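Local atomic coordinates of esterase LipW (Mycobacterium marinum, PDB entry 3QH4), a protein that probably hydrolyses ester bonds with strict substrate selectivity, as a mycobacterial member of the alpha/beta hydrolase family. Residues I77-P82 against T151-D156; A173-G178 against G182-V187. One frame throughout, in Å; residues are numbered along the deposited sequence. Where two conformers were deposited one is given.

Interaction 1 (I77-P82 against T151-D156); sequences IYRAAP and TRLGFD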
loop_
_atom_site.group_PDB
_atom_site.type_symbol
_atom_site.label_atom_id
_atom_site.label_comp_id
_atom_site.label_asym_id
_atom_site.label_seq_id
_atom_site.Cartn_x
_atom_site.Cartn_y
_atom_site.Cartn_z
ATOM N N ILE A 77 6.562 13.232 -5.571
ATOM C CA ILE A 77 7.764 13.128 -4.761
ATOM C C ILE A 77 7.610 13.994 -3.517
ATOM O O ILE A 77 7.345 15.204 -3.622
ATOM C CB ILE A 77 9.024 13.517 -5.561
ATOM C CG1 ILE A 77 9.083 12.719 -6.869
ATOM C CG2 ILE A 77 10.303 13.248 -4.733
ATOM C CD1 ILE A 77 10.170 13.192 -7.831
ATOM N N TYR A 78 7.810 13.360 -2.360
ATOM C CA TYR A 78 7.707 14.023 -1.057
ATOM C C TYR A 78 9.099 14.109 -0.479
ATOM O O TYR A 78 9.820 13.117 -0.476
ATOM C CB TYR A 78 6.817 13.186 -0.119
ATOM C CG TYR A 78 5.422 12.917 -0.628
ATOM C CD1 TYR A 78 5.188 11.937 -1.601
ATOM C CD2 TYR A 78 4.333 13.606 -0.103
ATOM C CE1 TYR A 78 3.908 11.674 -2.045
ATOM C CE2 TYR A 78 3.046 13.357 -0.526
ATOM C CZ TYR A 78 2.844 12.385 -1.502
ATOM O OH TYR A 78 1.579 12.135 -1.912
ATOM N N ARG A 79 9.526 15.302 -0.036
ATOM C CA ARG A 79 10.870 15.408 0.521
ATOM C C ARG A 79 10.791 16.051 1.918
ATOM O O ARG A 79 10.320 17.195 2.077
ATOM C CB ARG A 79 11.818 16.174 -0.410
ATOM C CG ARG A 79 12.042 15.510 -1.792
ATOM C CD ARG A 79 12.921 16.389 -2.634
ATOM N NE ARG A 79 13.476 15.737 -3.813
ATOM C CZ ARG A 79 12.942 15.814 -5.029
ATOM N NH1 ARG A 79 11.807 16.486 -5.226
ATOM N NH2 ARG A 79 13.535 15.199 -6.056
ATOM N N ALA A 80 11.243 15.315 2.924
ATOM C CA ALA A 80 11.276 15.811 4.301
ATOM C C ALA A 80 12.628 15.553 4.975
ATOM O O ALA A 80 12.705 15.291 6.210
ATOM C CB ALA A 80 10.158 15.203 5.108
ATOM N N ALA A 81 13.678 15.566 4.164
ATOM C CA ALA A 81 15.043 15.434 4.670
ATOM C C ALA A 81 15.996 16.065 3.676
ATOM O O ALA A 81 15.687 16.123 2.481
ATOM C CB ALA A 81 15.400 13.959 4.882
ATOM N N PRO A 82 17.153 16.555 4.155
ATOM C CA PRO A 82 18.138 17.137 3.228
ATOM C C PRO A 82 18.756 16.090 2.302
ATOM O O PRO A 82 18.776 14.882 2.633
ATOM C CB PRO A 82 19.221 17.713 4.163
ATOM C CG PRO A 82 18.544 17.862 5.499
ATOM C CD PRO A 82 17.547 16.725 5.570
ATOM N N THR A 151 21.319 10.743 -7.851
ATOM C CA THR A 151 22.187 11.914 -7.622
ATOM C C THR A 151 21.443 13.209 -7.926
ATOM O O THR A 151 21.367 14.112 -7.078
ATOM C CB THR A 151 23.493 11.852 -8.466
ATOM O OG1 THR A 151 24.187 10.636 -8.179
ATOM C CG2 THR A 151 24.425 13.055 -8.134
ATOM N N ARG A 152 20.889 13.294 -9.128
ATOM C CA ARG A 152 20.142 14.475 -9.566
ATOM C C ARG A 152 18.881 14.740 -8.724
ATOM O O ARG A 152 18.539 15.899 -8.427
ATOM C CB ARG A 152 19.794 14.335 -11.038
ATOM C CG ARG A 152 18.794 15.341 -11.560
ATOM C CD ARG A 152 18.497 15.133 -13.039
ATOM N NE ARG A 152 17.693 13.951 -13.369
ATOM C CZ ARG A 152 16.367 13.880 -13.264
ATOM N NH1 ARG A 152 15.672 14.901 -12.783
ATOM N NH2 ARG A 152 15.734 12.777 -13.630
ATOM N N LEU A 153 18.197 13.660 -8.334
ATOM C CA LEU A 153 16.960 13.775 -7.538
ATOM C C LEU A 153 17.187 14.027 -6.038
ATOM O O LEU A 153 16.251 14.403 -5.316
ATOM C CB LEU A 153 16.074 12.538 -7.759
ATOM C CG LEU A 153 15.535 12.318 -9.172
ATOM C CD1 LEU A 153 14.909 10.929 -9.272
ATOM C CD2 LEU A 153 14.543 13.406 -9.589
ATOM N N GLY A 154 18.421 13.853 -5.565
ATOM C CA GLY A 154 18.738 14.095 -4.152
ATOM C C GLY A 154 18.427 12.926 -3.224
ATOM O O GLY A 154 18.094 13.131 -2.053
ATOM N N PHE A 155 18.539 11.701 -3.752
ATOM C CA PHE A 155 18.306 10.485 -2.963
ATOM C C PHE A 155 19.586 9.718 -2.659
ATOM O O PHE A 155 20.536 9.737 -3.440
ATOM C CB PHE A 155 17.374 9.525 -3.716
ATOM C CG PHE A 155 16.068 10.133 -4.149
ATOM C CD1 PHE A 155 15.467 11.148 -3.414
ATOM C CD2 PHE A 155 15.418 9.667 -5.306
ATOM C CE1 PHE A 155 14.244 11.707 -3.829
ATOM C CE2 PHE A 155 14.212 10.223 -5.731
ATOM C CZ PHE A 155 13.618 11.234 -4.995
ATOM N N ASP A 156 19.597 9.033 -1.532
ATOM C CA ASP A 156 20.622 8.045 -1.215
ATOM C C ASP A 156 20.135 6.646 -1.635
ATOM O O ASP A 156 19.347 6.000 -0.933
ATOM C CB ASP A 156 20.949 8.087 0.282
ATOM C CG ASP A 156 22.086 7.135 0.670
ATOM O OD1 ASP A 156 22.635 6.441 -0.227
ATOM O OD2 ASP A 156 22.439 7.094 1.866
HETATM O O HOH W 1 15.594 14.660 -1.987
#

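Interaction 2 (A173-G178 against G182-V187); sequences AGLAHG and GSLPPV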
loop_
_atom_site.group_PDB
_atom_site.type_symbol
_atom_site.label_atom_id
_atom_site.label_comp_id
_atom_site.label_asym_id
_atom_site.label_seq_id
_atom_site.Cartn_x
_atom_site.Cartn_y
_atom_site.Cartn_z
ATOM N N ALA A 173 5.633 -5.623 -2.241
ATOM C CA ALA A 173 6.202 -6.944 -1.953
ATOM C C ALA A 173 6.875 -7.507 -3.233
ATOM O O ALA A 173 7.904 -8.220 -3.174
ATOM C CB ALA A 173 5.096 -7.880 -1.475
ATOM N N GLY A 174 6.302 -7.189 -4.391
ATOM C CA GLY A 174 6.930 -7.597 -5.664
ATOM C C GLY A 174 8.277 -6.934 -5.889
ATOM O O GLY A 174 9.246 -7.579 -6.312
ATOM N N LEU A 175 8.364 -5.642 -5.572
ATOM C CA LEU A 175 9.628 -4.932 -5.638
ATOM C C LEU A 175 10.626 -5.555 -4.654
ATOM O O LEU A 175 11.785 -5.768 -5.000
ATOM C CB LEU A 175 9.463 -3.439 -5.322
ATOM C CG LEU A 175 8.504 -2.654 -6.239
ATOM C CD1 LEU A 175 8.468 -1.197 -5.801
ATOM C CD2 LEU A 175 8.984 -2.756 -7.720
ATOM N N ALA A 176 10.174 -5.843 -3.432
ATOM C CA ALA A 176 11.068 -6.491 -2.453
ATOM C C ALA A 176 11.625 -7.827 -2.974
ATOM O O ALA A 176 12.808 -8.135 -2.752
ATOM C CB ALA A 176 10.346 -6.712 -1.135
ATOM N N HIS A 177 10.779 -8.611 -3.644
ATOM C CA HIS A 177 11.231 -9.894 -4.210
ATOM C C HIS A 177 12.252 -9.689 -5.317
ATOM O O HIS A 177 13.247 -10.412 -5.367
ATOM C CB HIS A 177 10.086 -10.746 -4.752
ATOM C CG HIS A 177 10.550 -11.791 -5.722
ATOM N ND1 HIS A 177 11.342 -12.857 -5.342
ATOM C CD2 HIS A 177 10.377 -11.908 -7.061
ATOM C CE1 HIS A 177 11.625 -13.590 -6.405
ATOM N NE2 HIS A 177 11.037 -13.047 -7.456
ATOM N N GLY A 178 12.000 -8.722 -6.210
ATOM C CA GLY A 178 12.957 -8.366 -7.258
ATOM C C GLY A 178 14.312 -7.933 -6.718
ATOM O O GLY A 178 15.361 -8.334 -7.251
ATOM N N GLY A 182 17.864 -10.128 -7.118
ATOM C CA GLY A 182 18.921 -9.410 -7.837
ATOM C C GLY A 182 18.509 -8.808 -9.175
ATOM O O GLY A 182 19.356 -8.255 -9.891
ATOM N N SER A 183 17.221 -8.901 -9.502
ATOM C CA SER A 183 16.629 -8.339 -10.728
ATOM C C SER A 183 16.508 -6.823 -10.647
ATOM O O SER A 183 16.391 -6.138 -11.681
ATOM C CB SER A 183 15.212 -8.895 -10.930
ATOM O OG SER A 183 15.237 -10.286 -11.230
ATOM N N LEU A 184 16.464 -6.324 -9.412
ATOM C CA LEU A 184 16.289 -4.910 -9.103
ATOM C C LEU A 184 17.370 -4.461 -8.131
ATOM O O LEU A 184 17.973 -5.294 -7.436
ATOM C CB LEU A 184 14.912 -4.680 -8.446
ATOM C CG LEU A 184 13.618 -5.070 -9.140
ATOM C CD1 LEU A 184 12.458 -4.616 -8.246
ATOM C CD2 LEU A 184 13.521 -4.447 -10.549
ATOM N N PRO A 185 17.620 -3.139 -8.044
ATOM C CA PRO A 185 18.583 -2.586 -7.075
ATOM C C PRO A 185 18.287 -3.021 -5.620
ATOM O O PRO A 185 17.134 -3.335 -5.298
ATOM C CB PRO A 185 18.364 -1.082 -7.198
ATOM C CG PRO A 185 17.865 -0.888 -8.581
ATOM C CD PRO A 185 17.046 -2.085 -8.904
ATOM N N PRO A 186 19.306 -3.027 -4.741
ATOM C CA PRO A 186 19.031 -3.515 -3.372
ATOM C C PRO A 186 18.021 -2.660 -2.602
ATOM O O PRO A 186 17.970 -1.443 -2.771
ATOM C CB PRO A 186 20.388 -3.479 -2.674
ATOM C CG PRO A 186 21.409 -3.125 -3.742
ATOM C CD PRO A 186 20.738 -2.763 -5.001
ATOM N N VAL A 187 17.239 -3.321 -1.752
ATOM C CA VAL A 187 16.192 -2.675 -0.936
ATOM C C VAL A 187 16.431 -3.077 0.517
ATOM O O VAL A 187 16.566 -4.262 0.813
ATOM C CB VAL A 187 14.775 -3.156 -1.403
ATOM C CG1 VAL A 187 13.687 -2.831 -0.366
ATOM C CG2 VAL A 187 14.412 -2.510 -2.778
#

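Interaction 1 (I77-P82 against T151-D156)
R79, at the end of strand 72-79, reaches across to the C-terminal end of helix 150-153 and binds L153 O. The helix ends there in a Schellman motif. G154 supplies the positive phi (83°) and leads into the short strand 155-156, outside the central sheet. Strand 72-79 belongs to that sheet, which is the core of the alpha/beta hydrolase fold. The strong bond runs from R79 NH2 to L153 O, 2.9 Å long, with an N-H...O angle of 156°. The donor lies in the carbonyl plane, on a lone pair, and the oxygen lies near the guanidinium plane. R79 NE gives the same oxygen a second, weak bond of 3.4 Å. R79 NE also donates to water 1 at 3.0 Å, and that water donates to G154 O at 2.9 Å. R79 thus serves two successive carbonyls at the helix end: L153 O, in the last helical residue, directly, and G154 O, just past it, through water 1. The positive guanidinium probably suits the partial negative charge of the carbonyls at this helix end.

The R79 chain is extended from CG to NE, which carries the guanidinium across the gap to the helix end. I77 CG2 lies over one face of the guanidinium, offset toward its rim. The F155 ring is turned only 22° from the guanidinium plane, but it meets R79 NE obliquely. L153 CB sits over one face of the F155 ring, near the rim.

These groups are mostly buried. W145 of helix 134-148 packs on I77 and L153, while F155 rests on A118 and V120 of strand 118-122. The backbones of I77 and R79 pair with A61 and A59, and that of G154 with A85. At the edge of the F155 ring, in its plane, CZ meets I77 CG2 at 3.9 Å.

Interaction 2 (A173-G178 against G182-V187)
G178 O accepts two backbone bonds from the chain that leaves helix 167-181. L184 N donates at 3.2 Å, with an N-H...O angle of 143°. It comes from well above the carbonyl plane, not along a lone pair. S183 N gives a weak bond to G178 O, 3.0 Å long but bent to 123°. Both bonds tie the outgoing chain to the last turn of the helix, where G182 takes positive phi (86°) in a Schellman motif. S183 OG bonds back to OD1 of D181, the last helical residue.

Packing takes over beyond the polar end. The L184 side chain lies along the backbone of G178, with CG 3.9 Å from G178 CA. No side chain of G178 stands in its way. L184 CD1 then reaches L175, 3.5 Å from L175 O and 4.0 Å from L175 CD2. I140 of helix 134-148 touches both leucines. V187 turns toward the helix and packs on V162 and L160.

The arrangement is a C-capped helix turning into the next strand of a beta-alpha-beta crossover, here from strand 160-165 to strand 189-193 of the alpha/beta hydrolase sheet.

Interaction 1 is the more buried contact, though it lies farther from the chain centre. Interaction 2 is partly exposed, with G182 and S183 at the surface. Their centres are about 20 Å apart and they do not touch. Both lie at the C-terminal end of a helix closed by a Schellman glycine. In interaction 1 an arginine from a strand distant in sequence, with a water, binds the carbonyls at the helix end. In interaction 2 the donors are backbone amides only a few residues downstream. Helix 134-148 borders both, through W145 and V146 in one and I140 in the other. The first contact joins separate elements; the second folds an exit loop back onto its own helix.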